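PDB 3MES: choline kinase from Cryptosporidium parvum, which probably phosphorylates choline, and perhaps ethanolamine, with ATP as phosphate donor, and is seen here with ADP and magnesium ions. Local coordinates for residues A265-Q270 with A290-G295; R128-I133 with G176-I181; I197-I202 with T364-I369. All blocks are in the same frame, centred on the assembly; numbering follows the deposited sequence.

Contact 1 of 3, residues A265-Q270 with A290-G295. With PT3 (N-propyl-tartramic acid), chain L; DME (decamethonium ion), chain K.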
loop_
_atom_site.group_PDB
_atom_site.type_symbol
_atom_site.label_atom_id
_atom_site.label_comp_id
_atom_site.label_asym_id
_atom_site.label_seq_id
_atom_site.Cartn_x
_atom_site.Cartn_y
_atom_site.Cartn_z
ATOM N N ALA B 265 -8.894 13.519 -11.117
ATOM C CA ALA B 265 -7.445 13.462 -10.990
ATOM C C ALA B 265 -6.915 14.368 -9.885
ATOM O O ALA B 265 -7.535 15.371 -9.537
ATOM C CB ALA B 265 -6.795 13.812 -12.315
ATOM N N HIS B 266 -5.761 13.997 -9.340
ATOM C CA HIS B 266 -5.059 14.823 -8.369
ATOM C C HIS B 266 -4.423 16.014 -9.079
ATOM O O HIS B 266 -4.559 17.159 -8.640
ATOM C CB HIS B 266 -3.983 14.003 -7.659
ATOM C CG HIS B 266 -3.291 14.742 -6.557
ATOM N ND1 HIS B 266 -2.260 15.628 -6.787
ATOM C CD2 HIS B 266 -3.481 14.725 -5.216
ATOM C CE1 HIS B 266 -1.844 16.125 -5.635
ATOM N NE2 HIS B 266 -2.569 15.594 -4.666
ATOM N N ASN B 267 -3.717 15.727 -10.171
ATOM C CA ASN B 267 -3.180 16.758 -11.060
ATOM C C ASN B 267 -1.875 17.411 -10.600
ATOM O O ASN B 267 -1.367 18.322 -11.253
ATOM C CB ASN B 267 -4.241 17.825 -11.345
ATOM C CG ASN B 267 -5.300 17.346 -12.325
ATOM O OD1 ASN B 267 -5.007 16.588 -13.248
ATOM N ND2 ASN B 267 -6.537 17.791 -12.128
ATOM N N ASP B 268 -1.329 16.941 -9.485
ATOM C CA ASP B 268 -0.096 17.506 -8.950
ATOM C C ASP B 268 0.535 16.524 -7.980
ATOM O O ASP B 268 1.136 16.922 -6.979
ATOM C CB ASP B 268 -0.383 18.830 -8.234
ATOM C CG ASP B 268 0.880 19.519 -7.740
ATOM O OD1 ASP B 268 1.939 19.370 -8.384
ATOM O OD2 ASP B 268 0.809 20.221 -6.708
ATOM N N LEU B 269 0.390 15.238 -8.273
ATOM C CA LEU B 269 0.862 14.207 -7.361
ATOM C C LEU B 269 2.376 14.055 -7.432
ATOM O O LEU B 269 2.889 13.090 -7.994
ATOM C CB LEU B 269 0.170 12.871 -7.641
ATOM C CG LEU B 269 0.269 11.833 -6.519
ATOM C CD1 LEU B 269 -0.251 12.407 -5.206
ATOM C CD2 LEU B 269 -0.482 10.563 -6.885
ATOM N N GLN B 270 3.081 15.025 -6.858
ATOM C CA GLN B 270 4.539 14.993 -6.779
ATOM C C GLN B 270 4.986 14.441 -5.422
ATOM O O GLN B 270 4.173 14.304 -4.508
ATOM C CB GLN B 270 5.117 16.387 -7.068
ATOM C CG GLN B 270 6.355 16.766 -6.275
ATOM C CD GLN B 270 6.088 17.888 -5.287
ATOM O OE1 GLN B 270 5.050 18.544 -5.344
ATOM N NE2 GLN B 270 7.031 18.122 -4.386
ATOM N N ALA B 290 -9.308 17.964 -10.272
ATOM C CA ALA B 290 -10.494 18.153 -11.100
ATOM C C ALA B 290 -10.566 17.026 -12.126
ATOM O O ALA B 290 -9.570 16.343 -12.377
ATOM C CB ALA B 290 -10.443 19.503 -11.796
ATOM N N ILE B 291 -11.739 16.822 -12.715
ATOM C CA ILE B 291 -11.878 15.784 -13.725
ATOM C C ILE B 291 -10.830 15.984 -14.812
ATOM O O ILE B 291 -10.506 17.116 -15.173
ATOM C CB ILE B 291 -13.279 15.772 -14.364
ATOM C CG1 ILE B 291 -14.345 15.495 -13.304
ATOM C CG2 ILE B 291 -13.345 14.725 -15.470
ATOM C CD1 ILE B 291 -14.273 14.102 -12.720
ATOM N N ASN B 292 -10.305 14.880 -15.332
ATOM C CA ASN B 292 -9.249 14.937 -16.331
ATOM C C ASN B 292 -8.969 13.545 -16.879
ATOM O O ASN B 292 -9.401 12.545 -16.298
ATOM C CB ASN B 292 -7.978 15.525 -15.710
ATOM C CG ASN B 292 -6.940 15.923 -16.748
ATOM O OD1 ASN B 292 -7.185 15.856 -17.952
ATOM N ND2 ASN B 292 -5.770 16.345 -16.278
ATOM N N PHE B 293 -8.259 13.477 -18.002
ATOM C CA PHE B 293 -7.859 12.195 -18.563
ATOM C C PHE B 293 -6.951 11.456 -17.585
ATOM O O PHE B 293 -5.966 12.014 -17.105
ATOM C CB PHE B 293 -7.146 12.381 -19.909
ATOM C CG PHE B 293 -8.072 12.704 -21.052
ATOM C CD1 PHE B 293 -9.149 11.884 -21.345
ATOM C CD2 PHE B 293 -7.855 13.818 -21.844
ATOM C CE1 PHE B 293 -10.001 12.176 -22.401
ATOM C CE2 PHE B 293 -8.699 14.114 -22.902
ATOM C CZ PHE B 293 -9.772 13.292 -23.182
ATOM N N ALA B 294 -7.287 10.205 -17.288
ATOM C CA ALA B 294 -6.479 9.398 -16.377
ATOM C C ALA B 294 -5.001 9.457 -16.745
ATOM O O ALA B 294 -4.142 9.568 -15.874
ATOM C CB ALA B 294 -6.966 7.955 -16.364
ATOM N N GLY B 295 -4.714 9.384 -18.044
ATOM C CA GLY B 295 -3.338 9.408 -18.536
ATOM C C GLY B 295 -2.603 10.692 -18.198
ATOM O O GLY B 295 -1.390 10.691 -17.989
HETATM O O1 PT3 L . 0.856 23.150 -3.781
HETATM O O11 PT3 L . 0.979 25.333 -4.237
HETATM C C1 PT3 L . 1.470 24.190 -4.104
HETATM C C2 PT3 L . 2.962 24.035 -4.382
HETATM O O2 PT3 L . 3.563 25.304 -4.655
HETATM C C3 PT3 L . 3.115 23.111 -5.586
HETATM O O3 PT3 L . 3.825 23.776 -6.633
HETATM C C4 PT3 L . 3.879 21.880 -5.124
HETATM O O41 PT3 L . 3.628 20.772 -5.590
HETATM N N4 PT3 L . 4.783 22.118 -4.176
HETATM C C41 PT3 L . 5.605 21.046 -3.593
HETATM C C42 PT3 L . 6.807 21.653 -2.866
HETATM C C43 PT3 L . 8.119 21.149 -3.468
HETATM N N1 DME K . 10.530 22.554 -0.225
HETATM C C2 DME K . 10.366 23.955 -0.645
HETATM C C3 DME K . 9.206 24.067 -1.640
HETATM C C4 DME K . 9.248 25.405 -2.387
HETATM C C5 DME K . 8.057 25.556 -3.339
HETATM C C6 DME K . 8.163 24.592 -4.527
HETATM C C7 DME K . 8.315 25.350 -5.851
HETATM C C8 DME K . 7.171 25.019 -6.813
HETATM C C9 DME K . 7.542 23.876 -7.759
HETATM C C10 DME K . 6.361 22.919 -7.947
HETATM C C11 DME K . 6.341 22.346 -9.365
HETATM N N12 DME K . 5.149 21.502 -9.550
HETATM C C13 DME K . 11.961 22.249 -0.057
HETATM C C14 DME K . 9.831 22.348 1.054
HETATM C C15 DME K . 9.963 21.663 -1.250
HETATM C C16 DME K . 5.130 20.428 -8.546
HETATM C C17 DME K . 3.942 22.329 -9.402
HETATM C C18 DME K . 5.189 20.902 -10.895
#

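Contact 2 of 3, residues R128-I133 with G176-I181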
loop_
_atom_site.group_PDB
_atom_site.type_symbol
_atom_site.label_atom_id
_atom_site.label_comp_id
_atom_site.label_asym_id
_atom_site.label_seq_id
_atom_site.Cartn_x
_atom_site.Cartn_y
_atom_site.Cartn_z
ATOM N N ARG B 128 -13.634 19.870 0.462
ATOM C CA ARG B 128 -14.581 19.444 1.493
ATOM C C ARG B 128 -15.183 18.078 1.180
ATOM O O ARG B 128 -15.410 17.271 2.081
ATOM C CB ARG B 128 -15.682 20.488 1.698
ATOM C CG ARG B 128 -15.253 21.666 2.560
ATOM C CD ARG B 128 -16.449 22.473 3.041
ATOM N NE ARG B 128 -16.933 23.401 2.026
ATOM C CZ ARG B 128 -16.817 24.723 2.108
ATOM N NH1 ARG B 128 -17.290 25.492 1.138
ATOM N NH2 ARG B 128 -16.234 25.277 3.163
ATOM N N TYR B 129 -15.440 17.821 -0.098
ATOM C CA TYR B 129 -15.957 16.527 -0.519
ATOM C C TYR B 129 -14.919 15.435 -0.281
ATOM O O TYR B 129 -15.189 14.439 0.393
ATOM C CB TYR B 129 -16.357 16.557 -1.995
ATOM C CG TYR B 129 -16.796 15.212 -2.526
ATOM C CD1 TYR B 129 -17.944 14.597 -2.043
ATOM C CD2 TYR B 129 -16.064 14.557 -3.507
ATOM C CE1 TYR B 129 -18.350 13.368 -2.521
ATOM C CE2 TYR B 129 -16.463 13.328 -3.993
ATOM C CZ TYR B 129 -17.607 12.737 -3.495
ATOM O OH TYR B 129 -18.012 11.512 -3.976
ATOM N N LEU B 130 -13.730 15.633 -0.840
ATOM C CA LEU B 130 -12.638 14.685 -0.679
ATOM C C LEU B 130 -12.371 14.418 0.798
ATOM O O LEU B 130 -12.053 13.294 1.195
ATOM C CB LEU B 130 -11.379 15.216 -1.361
ATOM C CG LEU B 130 -11.516 15.430 -2.871
ATOM C CD1 LEU B 130 -10.244 16.035 -3.451
ATOM C CD2 LEU B 130 -11.863 14.117 -3.565
ATOM N N SER B 131 -12.501 15.462 1.609
ATOM C CA SER B 131 -12.337 15.337 3.046
ATOM C C SER B 131 -13.437 14.444 3.610
ATOM O O SER B 131 -13.185 13.607 4.473
ATOM C CB SER B 131 -12.382 16.717 3.706
ATOM O OG SER B 131 -12.075 16.643 5.088
ATOM N N ASN B 132 -14.652 14.618 3.099
ATOM C CA ASN B 132 -15.819 13.883 3.592
ATOM C C ASN B 132 -15.848 12.397 3.235
ATOM O O ASN B 132 -16.358 11.585 4.006
ATOM C CB ASN B 132 -17.116 14.560 3.141
ATOM C CG ASN B 132 -17.607 15.597 4.136
ATOM O OD1 ASN B 132 -17.914 16.733 3.771
ATOM N ND2 ASN B 132 -17.681 15.208 5.406
ATOM N N ILE B 133 -15.315 12.040 2.070
ATOM C CA ILE B 133 -15.206 10.627 1.709
ATOM C C ILE B 133 -13.859 10.064 2.146
ATOM O O ILE B 133 -13.439 9.000 1.692
ATOM C CB ILE B 133 -15.432 10.371 0.203
ATOM C CG1 ILE B 133 -14.358 11.067 -0.635
ATOM C CG2 ILE B 133 -16.825 10.818 -0.210
ATOM C CD1 ILE B 133 -14.516 10.840 -2.119
ATOM N N GLY B 176 -5.484 5.278 -8.251
ATOM C CA GLY B 176 -6.616 4.520 -8.776
ATOM C C GLY B 176 -7.865 4.648 -7.925
ATOM O O GLY B 176 -8.970 4.789 -8.449
ATOM N N SER B 177 -7.693 4.593 -6.606
ATOM C CA SER B 177 -8.816 4.725 -5.679
ATOM C C SER B 177 -9.463 6.097 -5.786
ATOM O O SER B 177 -10.666 6.246 -5.582
ATOM C CB SER B 177 -8.360 4.483 -4.239
ATOM O OG SER B 177 -8.280 3.098 -3.960
ATOM N N LEU B 178 -8.650 7.094 -6.107
ATOM C CA LEU B 178 -9.112 8.470 -6.213
ATOM C C LEU B 178 -9.764 8.712 -7.571
ATOM O O LEU B 178 -10.711 9.489 -7.689
ATOM C CB LEU B 178 -7.932 9.424 -5.997
ATOM C CG LEU B 178 -8.180 10.934 -5.959
ATOM C CD1 LEU B 178 -7.824 11.587 -7.282
ATOM C CD2 LEU B 178 -9.618 11.252 -5.542
ATOM N N HIS B 179 -9.261 8.025 -8.590
ATOM C CA HIS B 179 -9.733 8.211 -9.955
ATOM C C HIS B 179 -11.163 7.725 -10.186
ATOM O O HIS B 179 -11.896 8.309 -10.982
ATOM C CB HIS B 179 -8.777 7.526 -10.932
ATOM C CG HIS B 179 -7.602 8.370 -11.315
ATOM N ND1 HIS B 179 -6.927 8.209 -12.506
ATOM C CD2 HIS B 179 -6.999 9.400 -10.678
ATOM C CE1 HIS B 179 -5.949 9.095 -12.578
ATOM N NE2 HIS B 179 -5.971 9.830 -11.480
ATOM N N ILE B 180 -11.562 6.665 -9.490
ATOM C CA ILE B 180 -12.853 6.024 -9.752
ATOM C C ILE B 180 -14.056 6.695 -9.078
ATOM O O ILE B 180 -15.201 6.363 -9.381
ATOM C CB ILE B 180 -12.830 4.522 -9.373
ATOM C CG1 ILE B 180 -12.324 4.331 -7.942
ATOM C CG2 ILE B 180 -11.973 3.734 -10.342
ATOM C CD1 ILE B 180 -13.374 4.580 -6.888
ATOM N N ILE B 181 -13.804 7.640 -8.178
ATOM C CA ILE B 181 -14.886 8.249 -7.402
ATOM C C ILE B 181 -15.985 8.876 -8.263
ATOM O O ILE B 181 -17.151 8.890 -7.869
ATOM C CB ILE B 181 -14.364 9.303 -6.399
ATOM C CG1 ILE B 181 -13.711 10.473 -7.139
ATOM C CG2 ILE B 181 -13.405 8.663 -5.404
ATOM C CD1 ILE B 181 -13.047 11.482 -6.226
#

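Contact 3 of 3, residues I197-I202 with T364-I369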
loop_
_atom_site.group_PDB
_atom_site.type_symbol
_atom_site.label_atom_id
_atom_site.label_comp_id
_atom_site.label_asym_id
_atom_site.label_seq_id
_atom_site.Cartn_x
_atom_site.Cartn_y
_atom_site.Cartn_z
ATOM N N ILE B 197 -9.865 18.928 -17.668
ATOM C CA ILE B 197 -9.400 20.287 -17.435
ATOM C C ILE B 197 -8.103 20.602 -18.176
ATOM O O ILE B 197 -7.692 21.760 -18.255
ATOM C CB ILE B 197 -9.189 20.534 -15.930
ATOM C CG1 ILE B 197 -9.089 22.032 -15.638
ATOM C CG2 ILE B 197 -7.958 19.779 -15.435
ATOM C CD1 ILE B 197 -9.103 22.363 -14.167
ATOM N N LEU B 198 -7.471 19.571 -18.729
ATOM C CA LEU B 198 -6.117 19.703 -19.262
ATOM C C LEU B 198 -5.941 20.854 -20.252
ATOM O O LEU B 198 -4.955 21.587 -20.186
ATOM C CB LEU B 198 -5.630 18.383 -19.872
ATOM C CG LEU B 198 -6.258 17.878 -21.170
ATOM C CD1 LEU B 198 -5.414 16.755 -21.746
ATOM C CD2 LEU B 198 -7.692 17.421 -20.949
ATOM N N PHE B 199 -6.896 21.014 -21.164
ATOM C CA PHE B 199 -6.810 22.073 -22.166
ATOM C C PHE B 199 -7.222 23.434 -21.612
ATOM O O PHE B 199 -6.497 24.415 -21.761
ATOM C CB PHE B 199 -7.634 21.718 -23.400
ATOM C CG PHE B 199 -7.214 20.433 -24.051
ATOM C CD1 PHE B 199 -5.942 20.295 -24.579
ATOM C CD2 PHE B 199 -8.089 19.363 -24.135
ATOM C CE1 PHE B 199 -5.549 19.114 -25.179
ATOM C CE2 PHE B 199 -7.701 18.179 -24.736
ATOM C CZ PHE B 199 -6.430 18.055 -25.258
ATOM N N LYS B 200 -8.388 23.490 -20.979
ATOM C CA LYS B 200 -8.860 24.728 -20.369
ATOM C C LYS B 200 -7.764 25.352 -19.518
ATOM O O LYS B 200 -7.436 26.529 -19.669
ATOM C CB LYS B 200 -10.088 24.461 -19.499
ATOM C CG LYS B 200 -11.226 23.767 -20.218
ATOM C CD LYS B 200 -12.383 23.506 -19.269
ATOM C CE LYS B 200 -13.431 22.615 -19.912
ATOM N NZ LYS B 200 -14.578 22.371 -18.995
ATOM N N ARG B 201 -7.204 24.551 -18.620
ATOM C CA ARG B 201 -6.173 25.024 -17.703
ATOM C C ARG B 201 -4.968 25.579 -18.457
ATOM O O ARG B 201 -4.432 26.626 -18.094
ATOM C CB ARG B 201 -5.750 23.899 -16.756
ATOM C CG ARG B 201 -4.613 24.252 -15.816
ATOM C CD ARG B 201 -4.546 23.272 -14.659
ATOM N NE ARG B 201 -5.677 23.436 -13.749
ATOM C CZ ARG B 201 -5.970 22.601 -12.757
ATOM N NH1 ARG B 201 -5.222 21.529 -12.540
ATOM N NH2 ARG B 201 -7.019 22.838 -11.983
ATOM N N ILE B 202 -4.549 24.880 -19.508
ATOM C CA ILE B 202 -3.428 25.337 -20.320
ATOM C C ILE B 202 -3.718 26.690 -20.962
ATOM O O ILE B 202 -2.889 27.598 -20.913
ATOM C CB ILE B 202 -3.050 24.321 -21.416
ATOM C CG1 ILE B 202 -2.291 23.142 -20.807
ATOM C CG2 ILE B 202 -2.208 24.991 -22.488
ATOM C CD1 ILE B 202 -1.866 22.091 -21.814
ATOM N N THR B 364 2.588 13.183 -21.328
ATOM C CA THR B 364 3.767 13.734 -20.664
ATOM C C THR B 364 4.015 15.169 -21.114
ATOM O O THR B 364 4.541 15.990 -20.355
ATOM C CB THR B 364 5.038 12.894 -20.935
ATOM O OG1 THR B 364 5.285 12.826 -22.345
ATOM C CG2 THR B 364 4.887 11.487 -20.381
ATOM N N LEU B 365 3.639 15.465 -22.354
ATOM C CA LEU B 365 3.823 16.796 -22.909
ATOM C C LEU B 365 2.865 17.784 -22.251
ATOM O O LEU B 365 3.197 18.954 -22.058
ATOM C CB LEU B 365 3.622 16.781 -24.427
ATOM C CG LEU B 365 4.447 15.768 -25.232
ATOM C CD1 LEU B 365 4.054 15.806 -26.697
ATOM C CD2 LEU B 365 5.944 16.012 -25.074
ATOM N N ILE B 366 1.674 17.306 -21.905
ATOM C CA ILE B 366 0.698 18.143 -21.218
ATOM C C ILE B 366 1.279 18.657 -19.903
ATOM O O ILE B 366 1.068 19.810 -19.530
ATOM C CB ILE B 366 -0.613 17.380 -20.946
ATOM C CG1 ILE B 366 -1.254 16.938 -22.263
ATOM C CG2 ILE B 366 -1.583 18.247 -20.156
ATOM C CD1 ILE B 366 -1.761 18.080 -23.119
ATOM N N SER B 367 2.027 17.796 -19.221
ATOM C CA SER B 367 2.633 18.128 -17.935
ATOM C C SER B 367 3.726 19.189 -18.062
ATOM O O SER B 367 3.740 20.168 -17.312
ATOM C CB SER B 367 3.198 16.866 -17.277
ATOM O OG SER B 367 3.862 17.171 -16.062
ATOM N N HIS B 368 4.637 18.994 -19.013
ATOM C CA HIS B 368 5.737 19.934 -19.228
ATOM C C HIS B 368 5.243 21.322 -19.622
ATOM O O HIS B 368 5.817 22.332 -19.219
ATOM C CB HIS B 368 6.702 19.419 -20.299
ATOM C CG HIS B 368 7.498 18.225 -19.876
ATOM N ND1 HIS B 368 8.203 18.180 -18.692
ATOM C CD2 HIS B 368 7.721 17.040 -20.492
ATOM C CE1 HIS B 368 8.815 17.014 -18.591
ATOM N NE2 HIS B 368 8.539 16.304 -19.670
ATOM N N ILE B 369 4.189 21.372 -20.426
ATOM C CA ILE B 369 3.654 22.650 -20.874
ATOM C C ILE B 369 2.853 23.334 -19.772
ATOM O O ILE B 369 2.986 24.535 -19.549
ATOM C CB ILE B 369 2.780 22.490 -22.131
ATOM C CG1 ILE B 369 3.662 22.482 -23.384
ATOM C CG2 ILE B 369 1.757 23.614 -22.215
ATOM C CD1 ILE B 369 2.886 22.375 -24.679
#

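Contact 1 of 3, residues A265-Q270 with A290-G295
The side-chain amides of Asn267 and Asn292 meet with their planes 48° apart. Asn292 ND2 donates to Asn267 OD1 over 3.1 Å, an almost straight bond (N-H...O 172°) that lies in the amide plane of Asn292 but is tilted from the carbonyl plane of Asn267. The other end of the Asn267 amide is directed at the backbone: ND2 gives a hydrogen bond to Tyr288 O and a weak one, 3.4 Å long, to Ala290 O. Both ends of this buried amide are thus engaged, which fixes its rotation. The neighbouring flat group, the His266 ring, has Leu269 CD1 over the centre of one face, 3.9 Å above the plane, and Asp268 N in plane at its edge, bonded to ND1. Its NE2 is held by Ile284 O.

On the backbone, Ala265 and Ala290 form an antiparallel hydrogen-bonded pair between strands 262-265 and 290-293. Ala265 N reaches Ala290 O and Ala290 N reaches Ala265 O, both at 3.2 Å. Where the first strand ends, the loop His266-Asn267-Asp268 begins, an H-N-D sequence consistent with the Brenner motif of choline kinases and related phosphotransferases. Asp297 OD1 and OD2 accept from the backbone N of Asn267 and His266, so both oxygens of one carboxylate hold the start of the loop.

Asn292 CG stands anti to its own N (chi1 -166°), which sends ND2 across to Asn267 and leaves OD1 to accept from Phe293 N. Ala265 CB touches Asn292 CB at 4.0 Å beside the Asn267-Asn292 bond. Farther along the loop, Asp268 lines the ligand pocket, with OD2 3.1 Å from O41 of N-propyl-tartramic acid and OD1 3.4 Å from the decamethonium methyl C16.

Contact 2 of 3, residues R128-I133 with G176-I181
Ile181 is the main projection of this contact: its two branches diverge, CD1 toward Leu130 and Tyr129, CG2 toward Ile133. The methyl CD1 comes to 3.9 Å from Leu130 CD2, and the two side chains cross at about a right angle. It also lies at the edge of the Tyr129 ring, near the ring plane, with CE2 its nearest atom at 4.5 Å. CD1 therefore enters a shallow hollow between a leucine methyl and an aromatic rim, with no approach over the ring face. Tyr129 OH is hydrogen-bonded elsewhere, to Asp187 OD1.

The branches part at CB, and the torsions set their directions. CG1 lies between the backbone N and the carbonyl carbon (chi1 64°) and the chain then runs extended, so CD1 is carried well out from the backbone while CG2 remains close to it. Ile133 has the same first torsion, and its extended chain brings CD1 to 4.1 Å from Ile181 CG2.

These residues join the C-terminal end of helix 120-132 to the end of helix 165-179. In the bilobal, protein-kinase-like fold of this family, that places a helix packed beside the five-stranded antiparallel sheet of the N-terminal lobe against a helix of the C-terminal lobe. The backbones stay well separated, the nearest CA atoms being those of Leu130 and Leu178 at 9.0 Å, so the gap is bridged by side chains alone.

Leu130 CD2 is a bump shared by two neighbours. Besides Ile181 CD1 it meets Leu178 CD2 at 4.1 Å, methyl against methyl, from a side chain set at roughly a right angle to its own. Phe264 of strand 262-265 touches Leu130, Leu178 and Ile181 alike, adding an aromatic side chain to this apolar cluster.

Contact 3 of 3, residues I197-I202 with T364-I369
Ile366 meets Leu198 and Ile202 through separate branches, and these and the other contacts between the two segments are apolar; no hydrogen bond crosses between them. Ile366 CG2 lies 4.1 Å from Leu198 CB and 4.2 Å from Ile202 CD1, thus fitting between side chains one helical turn apart. Its CD1 reaches Leu198 CD1 at 4.1 Å. Ile202 CD1 in turn meets Ile369 CG2 at 4.0 Å, with the two side chains set about perpendicular. The extended chain of Ile202 (chi2 180°) delivers that one methyl to both isoleucines.

The aromatic contribution is smaller. Phe199 leaves its helix pointing away from the partner, yet its ring bends back far enough for CE1 to come 4.4 Å from Ile366 CD1, at an oblique approach. Leu198 CG lies over the centre of one face of that ring, 3.7 Å above the plane, so the Phe199 ring and Leu198 present a joint apolar surface to Ile366.

Polar bonds lie around the contact: Ser367 OG bonds to Asn300 OD1 and is also hydrogen-bonded with Arg398 NH2, while Arg201 NH1 donates to Tyr288 O. Side chains of helix 235-239 also border the interface, Leu235 against Ile202 and Ile239 against Ile366.

The axes of the short segments 198-202 and 364-369 approach to 10.9 Å and run nearly parallel, 22° apart between their N-to-C directions. This wide, wholly apolar seam joins two helices distant in sequence within the helical C-terminal lobe of the choline kinase fold.

Overall arrangement
Contact 1 lies between the others: its centre is 12 Å from that of contact 2 and 10 Å from that of contact 3, whereas contacts 2 and 3 are 22 Å apart and do not touch. Leu178 and His179 pack on Ala265, His266 and Ala294, while Ile197 and Leu198, just before and at the start of helix 198-214, pack on strand 290-293. Along the chain, contact 2 closes first; contact 3 then opens, and contact 1 is nested within its loop. A continuous path of packing thus runs from helix 120-132, through helix 165-179 and the two-stranded sheet that leads into the ligand-pocket loop, to helices 198-214 and 364-376 of the helical lobe.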